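Local coordinates for protein HTH-type transcriptional regulator Rv1985c/MT2039 (Mycobacterium tuberculosis, PDB 3ISP) that binds DNA as a homodimeric LysR-type transcriptional regulator, probably activating expression of the exporter LysE and repressing its own, at residues A100-S105 with G161-L166; M106-S111 with P241-A246; E127-S132 with V145-N150. All coordinates share one frame; numbering follows the deposited sequence.

Contact 1. Residues A100-S105 with G161-L166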
# COMPACT_ATOMS: atom_id res chain seq x y z
N ALA A 100 -19.58 -12.44 -0.11
CA ALA A 100 -19.33 -11.03 0.12
C ALA A 100 -20.59 -10.20 -0.17
O ALA A 100 -21.36 -10.53 -1.07
CB ALA A 100 -18.16 -10.57 -0.73
N VAL A 101 -20.81 -9.13 0.60
CA VAL A 101 -21.94 -8.22 0.37
C VAL A 101 -21.60 -6.77 0.73
O VAL A 101 -21.21 -6.49 1.86
CB VAL A 101 -23.16 -8.62 1.22
CG1 VAL A 101 -24.31 -7.69 0.97
CG2 VAL A 101 -23.57 -10.05 0.92
N ASN A 102 -21.75 -5.84 -0.22
CA ASN A 102 -21.54 -4.42 0.05
C ASN A 102 -22.50 -3.90 1.11
O ASN A 102 -23.68 -4.28 1.14
CB ASN A 102 -21.64 -3.57 -1.22
CG ASN A 102 -23.04 -3.58 -1.82
OD1 ASN A 102 -23.55 -2.55 -2.25
ND2 ASN A 102 -23.66 -4.75 -1.87
N ALA A 103 -21.99 -3.01 1.97
CA ALA A 103 -22.72 -2.52 3.15
C ALA A 103 -24.14 -2.07 2.85
O ALA A 103 -25.07 -2.42 3.56
CB ALA A 103 -21.94 -1.38 3.81
N ASP A 104 -24.28 -1.27 1.81
CA ASP A 104 -25.58 -0.74 1.39
C ASP A 104 -26.60 -1.82 0.99
O ASP A 104 -27.80 -1.63 1.18
CB ASP A 104 -25.39 0.28 0.26
CG ASP A 104 -24.85 1.60 0.77
OD1 ASP A 104 -24.97 1.86 1.99
OD2 ASP A 104 -24.30 2.37 -0.06
N SER A 105 -26.13 -2.94 0.46
CA SER A 105 -27.06 -4.02 0.14
C SER A 105 -27.51 -4.78 1.38
O SER A 105 -28.66 -5.21 1.45
CB SER A 105 -26.48 -4.99 -0.88
OG SER A 105 -26.25 -4.34 -2.13
N GLY A 161 -29.98 -5.48 -10.92
CA GLY A 161 -30.72 -4.23 -10.98
C GLY A 161 -29.84 -3.06 -10.57
O GLY A 161 -28.64 -3.20 -10.40
N GLU A 162 -30.42 -1.89 -10.40
CA GLU A 162 -29.66 -0.75 -9.87
C GLU A 162 -30.24 -0.25 -8.55
O GLU A 162 -31.45 -0.32 -8.32
CB GLU A 162 -29.61 0.38 -10.90
CG GLU A 162 -29.08 -0.06 -12.24
CD GLU A 162 -29.09 1.06 -13.25
OE1 GLU A 162 -29.78 2.09 -12.99
OE2 GLU A 162 -28.42 0.91 -14.30
N MET A 163 -29.35 0.22 -7.67
CA MET A 163 -29.73 0.82 -6.39
C MET A 163 -29.73 2.33 -6.57
O MET A 163 -28.78 2.88 -7.13
CB MET A 163 -28.75 0.38 -5.28
CG MET A 163 -28.90 1.09 -3.93
SD MET A 163 -28.04 0.26 -2.56
CE MET A 163 -26.50 -0.11 -3.36
N ARG A 164 -30.78 3.01 -6.14
CA ARG A 164 -30.79 4.47 -6.25
C ARG A 164 -30.29 5.16 -4.98
O ARG A 164 -30.65 4.77 -3.87
CB ARG A 164 -32.16 5.01 -6.62
CG ARG A 164 -32.18 6.52 -6.68
CD ARG A 164 -33.30 7.05 -7.54
NE ARG A 164 -33.24 6.53 -8.89
CZ ARG A 164 -34.29 6.40 -9.69
NH1 ARG A 164 -35.49 6.77 -9.27
NH2 ARG A 164 -34.14 5.90 -10.91
N TYR A 165 -29.47 6.19 -5.16
CA TYR A 165 -28.93 6.96 -4.04
C TYR A 165 -29.42 8.41 -4.04
O TYR A 165 -29.17 9.14 -5.00
CB TYR A 165 -27.40 6.95 -4.09
CG TYR A 165 -26.78 5.65 -3.64
CD1 TYR A 165 -26.43 5.46 -2.32
CD2 TYR A 165 -26.53 4.62 -4.54
CE1 TYR A 165 -25.86 4.28 -1.90
CE2 TYR A 165 -25.96 3.44 -4.13
CZ TYR A 165 -25.63 3.27 -2.80
OH TYR A 165 -25.07 2.09 -2.37
N LEU A 166 -30.10 8.81 -2.97
CA LEU A 166 -30.61 10.18 -2.81
C LEU A 166 -29.67 11.00 -1.95
O LEU A 166 -29.26 10.53 -0.90
CB LEU A 166 -31.98 10.16 -2.15
CG LEU A 166 -32.94 9.20 -2.85
CD1 LEU A 166 -34.29 9.10 -2.16
CD2 LEU A 166 -33.09 9.66 -4.28
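Asp-104 and Tyr-165 make the polar part of this contact. The Tyr-165 hydroxyl OH donates to Asp-104 OD2 over 2.5 Å, but this short bond is doubtful, because OH also sits too close to a neighbouring atom in the model. As modelled, the carboxylate reaches the ring at its edge, with Asp-104 CG in the ring plane, and the two flat groups are turned 53° against each other. Asp-104 has CG beside its backbone N (chi1 -75°), which turns the carboxylate toward Tyr-165.

Both segments belong to the LysR substrate-binding domain, of the periplasmic-binding-protein type. Asn-102 occupies the N-cap of helix 103-107, just after strand 95-101, and strands 143-146 and 255-271 lie between strand 95-101 and strand 155-169 in the mixed sheet. It is the first turn of the helix that meets side chains of strand 155-169, the nearest CA atoms being those of Ser-105 and Met-163, 8.6 Å apart.

The apolar part is supplied by Met-163, whose CG is anti to its backbone N (chi1 171°) and whose chain runs straight until it bends at the thioether. Its SD lies 3.9 Å from Asp-104 CB. The methyl CE, whose position is uncertain, has Asp-104 CB as its nearest partner at 3.8 Å and Asn-102 OD1 as a looser one at 4.0 Å.

Within segment 100-105 the first turn is closed by Ser-105 N, which donates to Asn-102 O at 2.9 Å, and Asn-102 ND2 makes a weak bond to Ser-105 OG. Pro-241 packs against Asp-104, Met-163 and Tyr-165 together.

Contact 2. Residues M106-S111 with P241-A246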
# COMPACT_ATOMS: atom_id res chain seq x y z
N MET A 106 -26.61 -4.95 2.34
CA MET A 106 -26.95 -5.72 3.53
C MET A 106 -28.00 -4.99 4.36
O MET A 106 -28.85 -5.60 4.99
CB MET A 106 -25.71 -6.05 4.37
CG MET A 106 -26.01 -6.71 5.72
SD MET A 106 -26.83 -8.32 5.62
CE MET A 106 -25.56 -9.25 4.87
N ALA A 107 -27.94 -3.67 4.36
CA ALA A 107 -28.86 -2.89 5.17
C ALA A 107 -30.24 -2.77 4.52
O ALA A 107 -31.23 -2.47 5.19
CB ALA A 107 -28.30 -1.52 5.47
N THR A 108 -30.30 -2.99 3.22
CA THR A 108 -31.56 -2.83 2.53
C THR A 108 -32.12 -4.17 2.08
O THR A 108 -32.68 -4.92 2.88
CB THR A 108 -31.45 -1.86 1.36
OG1 THR A 108 -30.45 -2.32 0.44
CG2 THR A 108 -31.03 -0.49 1.86
N TRP A 109 -31.93 -4.50 0.81
CA TRP A 109 -32.60 -5.66 0.24
C TRP A 109 -32.04 -7.02 0.65
O TRP A 109 -32.83 -7.95 0.84
CB TRP A 109 -32.65 -5.53 -1.26
CG TRP A 109 -31.32 -5.52 -1.92
CD1 TRP A 109 -30.54 -4.44 -2.19
CD2 TRP A 109 -30.62 -6.66 -2.41
NE1 TRP A 109 -29.38 -4.84 -2.82
CE2 TRP A 109 -29.41 -6.20 -2.97
CE3 TRP A 109 -30.90 -8.03 -2.44
CZ2 TRP A 109 -28.48 -7.05 -3.54
CZ3 TRP A 109 -29.98 -8.87 -3.01
CH2 TRP A 109 -28.78 -8.38 -3.55
N PHE A 110 -30.72 -7.15 0.80
CA PHE A 110 -30.11 -8.47 0.95
C PHE A 110 -30.64 -9.27 2.14
O PHE A 110 -30.69 -10.50 2.10
CB PHE A 110 -28.59 -8.37 1.05
CG PHE A 110 -27.87 -9.69 0.84
CD1 PHE A 110 -27.39 -10.05 -0.40
CD2 PHE A 110 -27.68 -10.56 1.90
CE1 PHE A 110 -26.74 -11.25 -0.57
CE2 PHE A 110 -27.02 -11.76 1.72
CZ PHE A 110 -26.56 -12.11 0.49
N SER A 111 -31.02 -8.57 3.19
CA SER A 111 -31.59 -9.20 4.37
C SER A 111 -32.52 -10.37 4.04
O SER A 111 -32.55 -11.36 4.75
CB SER A 111 -32.38 -8.15 5.15
OG SER A 111 -33.19 -8.78 6.11
N PRO A 241 -28.92 4.94 0.22
CA PRO A 241 -29.80 4.05 -0.53
C PRO A 241 -31.22 4.51 -0.27
O PRO A 241 -31.58 4.70 0.88
CB PRO A 241 -29.57 2.69 0.12
CG PRO A 241 -28.20 2.77 0.66
CD PRO A 241 -28.01 4.20 1.12
N GLU A 242 -32.00 4.71 -1.32
CA GLU A 242 -33.37 5.17 -1.15
C GLU A 242 -34.18 4.35 -0.17
O GLU A 242 -34.94 4.91 0.60
CB GLU A 242 -34.11 5.28 -2.47
CG GLU A 242 -35.53 5.76 -2.31
CD GLU A 242 -36.33 5.63 -3.58
OE1 GLU A 242 -35.87 6.15 -4.62
OE2 GLU A 242 -37.41 5.01 -3.54
N LYS A 243 -34.03 3.03 -0.18
CA LYS A 243 -34.79 2.20 0.77
C LYS A 243 -34.62 2.73 2.20
O LYS A 243 -35.55 2.67 3.01
CB LYS A 243 -34.36 0.74 0.70
CG LYS A 243 -35.34 -0.21 1.42
CD LYS A 243 -34.84 -1.66 1.44
CE LYS A 243 -35.93 -2.63 1.89
NZ LYS A 243 -36.49 -2.33 3.25
N LEU A 244 -33.43 3.24 2.49
CA LEU A 244 -33.05 3.73 3.82
C LEU A 244 -33.49 5.16 4.11
O LEU A 244 -33.68 5.53 5.27
CB LEU A 244 -31.52 3.63 3.97
CG LEU A 244 -30.92 2.45 4.73
CD1 LEU A 244 -31.85 1.25 4.71
CD2 LEU A 244 -29.54 2.10 4.19
N ALA A 245 -33.63 5.97 3.06
CA ALA A 245 -34.07 7.36 3.20
C ALA A 245 -35.58 7.43 3.22
O ALA A 245 -36.16 8.39 3.73
CB ALA A 245 -33.54 8.20 2.06
N ALA A 246 -36.22 6.40 2.67
CA ALA A 246 -37.67 6.37 2.54
C ALA A 246 -38.33 6.72 3.85
O ALA A 246 -39.27 7.49 3.89
CB ALA A 246 -38.13 5.00 2.07
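Thr-108 carries most of the contact and meets Lys-243 and Leu-244 in different orientations. Its side chain and that of Lys-243 slide past each other pointing opposite ways, and the closest approach is between Thr-108 CB and Lys-243 CD at 3.4 Å. The lysine has CG anti to the backbone N (chi1 -166°) and stays extended as far as CE, which lays its methylenes alongside the threonine. It bends only at the last torsion (chi4 -58°), which places NZ, and CE passes the backbone carbonyl of Thr-108. Lys-243 thus contributes through its aliphatic shaft, although the residue as a whole is exposed.

Leu-244 instead crosses Thr-108 at about a right angle. Both leucine methyls face the threonine methyl: CD2 lies 3.8 Å from Thr-108 CG2, and CD1 is nearer still. The same CD2 touches Ala-107 CB at 4.0 Å, so the leucine fork spans two consecutive residues. Pro-241 CB adds a third apolar partner, 3.9 Å from Thr-108 CG2.

While the threonine methyl faces Leu-244, OG1 is hydrogen-bonded to Asp-104 O, four residues earlier. Glu-225 of the second subunit packs on Ala-107, which puts this edge of the contact at a subunit interface.

On the other segment, Pro-241 is the N-cap of helix 242-251, and its O accepts from Leu-244 N (2.9 Å) and Ala-245 N (3.3 Å). The arrangement is apolar packing of the end of one helix against the first turn of another, joining two strand-to-helix units of the alpha/beta LysR regulatory domain.

Contact 3. Residues E127-S132 with V145-N150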
# COMPACT_ATOMS: atom_id res chain seq x y z
N GLU A 127 -18.03 -6.27 2.47
CA GLU A 127 -16.87 -5.80 1.76
C GLU A 127 -17.29 -4.87 0.63
O GLU A 127 -18.37 -5.02 0.07
CB GLU A 127 -16.09 -6.99 1.19
CG GLU A 127 -15.74 -8.07 2.21
CD GLU A 127 -14.81 -7.59 3.33
OE1 GLU A 127 -14.43 -6.39 3.33
OE2 GLU A 127 -14.46 -8.41 4.20
N ASP A 128 -16.43 -3.91 0.31
CA ASP A 128 -16.71 -3.05 -0.83
C ASP A 128 -16.37 -3.78 -2.14
O ASP A 128 -16.11 -4.99 -2.14
CB ASP A 128 -16.00 -1.69 -0.71
CG ASP A 128 -14.46 -1.79 -0.67
OD1 ASP A 128 -13.85 -2.79 -1.16
OD2 ASP A 128 -13.84 -0.84 -0.16
N GLN A 129 -16.39 -3.04 -3.24
CA GLN A 129 -16.14 -3.61 -4.55
C GLN A 129 -14.80 -4.31 -4.58
O GLN A 129 -14.71 -5.48 -4.97
CB GLN A 129 -16.14 -2.50 -5.60
CG GLN A 129 -16.52 -2.96 -6.97
CD GLN A 129 -15.97 -2.06 -8.05
OE1 GLN A 129 -14.76 -1.84 -8.13
NE2 GLN A 129 -16.85 -1.51 -8.88
N ASP A 130 -13.75 -3.59 -4.20
CA ASP A 130 -12.41 -4.14 -4.32
C ASP A 130 -12.18 -5.31 -3.37
O ASP A 130 -11.73 -6.37 -3.79
CB ASP A 130 -11.34 -3.06 -4.15
CG ASP A 130 -11.26 -2.14 -5.35
OD1 ASP A 130 -12.02 -2.35 -6.33
OD2 ASP A 130 -10.45 -1.19 -5.31
N HIS A 131 -12.49 -5.12 -2.10
CA HIS A 131 -12.31 -6.18 -1.13
C HIS A 131 -13.00 -7.49 -1.54
O HIS A 131 -12.42 -8.58 -1.37
CB HIS A 131 -12.81 -5.74 0.25
CG HIS A 131 -11.96 -4.68 0.89
ND1 HIS A 131 -10.67 -4.90 1.30
CD2 HIS A 131 -12.25 -3.39 1.21
CE1 HIS A 131 -10.18 -3.79 1.83
NE2 HIS A 131 -11.12 -2.86 1.79
N SER A 132 -14.21 -7.39 -2.10
CA SER A 132 -14.98 -8.59 -2.47
C SER A 132 -14.41 -9.31 -3.70
O SER A 132 -14.39 -10.54 -3.74
CB SER A 132 -16.47 -8.27 -2.65
OG SER A 132 -16.70 -7.55 -3.85
N VAL A 145 -22.21 -9.88 -3.87
CA VAL A 145 -22.89 -8.71 -4.41
C VAL A 145 -21.84 -7.60 -4.54
O VAL A 145 -21.23 -7.21 -3.56
CB VAL A 145 -24.06 -8.27 -3.51
CG1 VAL A 145 -24.69 -7.00 -4.03
CG2 VAL A 145 -25.10 -9.38 -3.42
N THR A 146 -21.63 -7.11 -5.76
CA THR A 146 -20.56 -6.14 -6.02
C THR A 146 -21.01 -5.12 -7.05
O THR A 146 -21.95 -5.37 -7.80
CB THR A 146 -19.30 -6.85 -6.56
OG1 THR A 146 -18.33 -5.87 -6.96
CG2 THR A 146 -19.66 -7.70 -7.77
N THR A 147 -20.35 -3.98 -7.09
CA THR A 147 -20.71 -2.95 -8.07
C THR A 147 -19.97 -3.24 -9.35
O THR A 147 -20.05 -2.47 -10.30
CB THR A 147 -20.36 -1.51 -7.60
OG1 THR A 147 -18.96 -1.43 -7.27
CG2 THR A 147 -21.21 -1.09 -6.38
N GLU A 148 -19.27 -4.37 -9.34
CA GLU A 148 -18.40 -4.76 -10.45
C GLU A 148 -19.14 -5.51 -11.53
O GLU A 148 -19.57 -6.64 -11.33
CB GLU A 148 -17.29 -5.68 -9.93
CG GLU A 148 -16.32 -6.10 -11.01
CD GLU A 148 -15.38 -4.98 -11.38
OE1 GLU A 148 -14.62 -4.52 -10.49
OE2 GLU A 148 -15.41 -4.55 -12.56
N ARG A 149 -19.23 -4.90 -12.70
CA ARG A 149 -19.82 -5.56 -13.86
C ARG A 149 -18.89 -6.62 -14.49
O ARG A 149 -19.37 -7.66 -14.96
CB ARG A 149 -20.23 -4.53 -14.91
CG ARG A 149 -20.54 -5.12 -16.26
CD ARG A 149 -20.92 -4.06 -17.27
NE ARG A 149 -22.34 -3.75 -17.20
CZ ARG A 149 -23.06 -3.30 -18.23
NH1 ARG A 149 -22.47 -3.13 -19.42
NH2 ARG A 149 -24.36 -3.05 -18.08
N ASN A 150 -17.59 -6.36 -14.51
CA ASN A 150 -16.65 -7.27 -15.18
C ASN A 150 -16.50 -8.59 -14.43
O ASN A 150 -16.34 -8.60 -13.22
CB ASN A 150 -15.27 -6.61 -15.37
CG ASN A 150 -15.27 -5.54 -16.48
OD1 ASN A 150 -16.22 -5.43 -17.28
ND2 ASN A 150 -14.20 -4.76 -16.53
O HOH W 1 -19.20 -5.56 -3.23
O HOH W 2 -16.05 -6.83 -7.15
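Gln-129 lies across Thr-146 and Thr-147. Its CG is among the touching atoms, 3.4 Å from Thr-146 OG1, though its place is less sure; the amide lies close to Thr-147 OG1 in an orientation the model leaves open. Ser-132, one turn further along helix 129-137, adds a second touch, with OG 3.8 Å from Thr-146 CB.

Two waters fill in the polar links. Water 2 donates to Gln-129 O at 2.9 Å and also bonds Thr-146 OG1. Water 1 donates to Val-145 O at 2.6 Å and, weakly, to Glu-127 O.

The next shell fixes both sides. Thr-146 holds OG1 anti to its backbone N (chi1 173°), where it accepts from Glu-148 N at 3.0 Å, an ST turn. Asp-128 is the helix N-cap: its OD1 accepts a nearly straight bond (168°) from His-131 N. Further out, helix 129-137 links the parallel strands 120-126 and 143-146 in a beta-alpha-beta crossover, with 95-101 between them.

The segments therefore meet largely through hydroxyls, carbonyls and bridging waters; Asp-130 OD1 and Glu-148 OE1, 5.4 Å apart, would probably disfavour closer approach if both are ionised.

How the contacts relate
Contact 1 is the buried one, whereas contacts 2 and 3 are only partly buried. Contacts 1 and 2 share helix 103-107 and lie about 7 Å apart between centres. They are joined directly by a probable hydrogen bond from Glu-242 N to Arg-164 O. Contact 3 sits about 17 Å from contact 2, centre to centre, yet Val-145 still touches Trp-109 and Phe-110. Contacts 1 and 3 are linked through the neighbouring strands 95-101 and 143-146, by a probable hydrogen bond between Ala-100 O and Val-145 N. The chemistry changes accordingly: an acid–phenol pair beside a thioether in contact 1, aliphatic packing near the second subunit in contact 2, and water-bridged polar groups in contact 3.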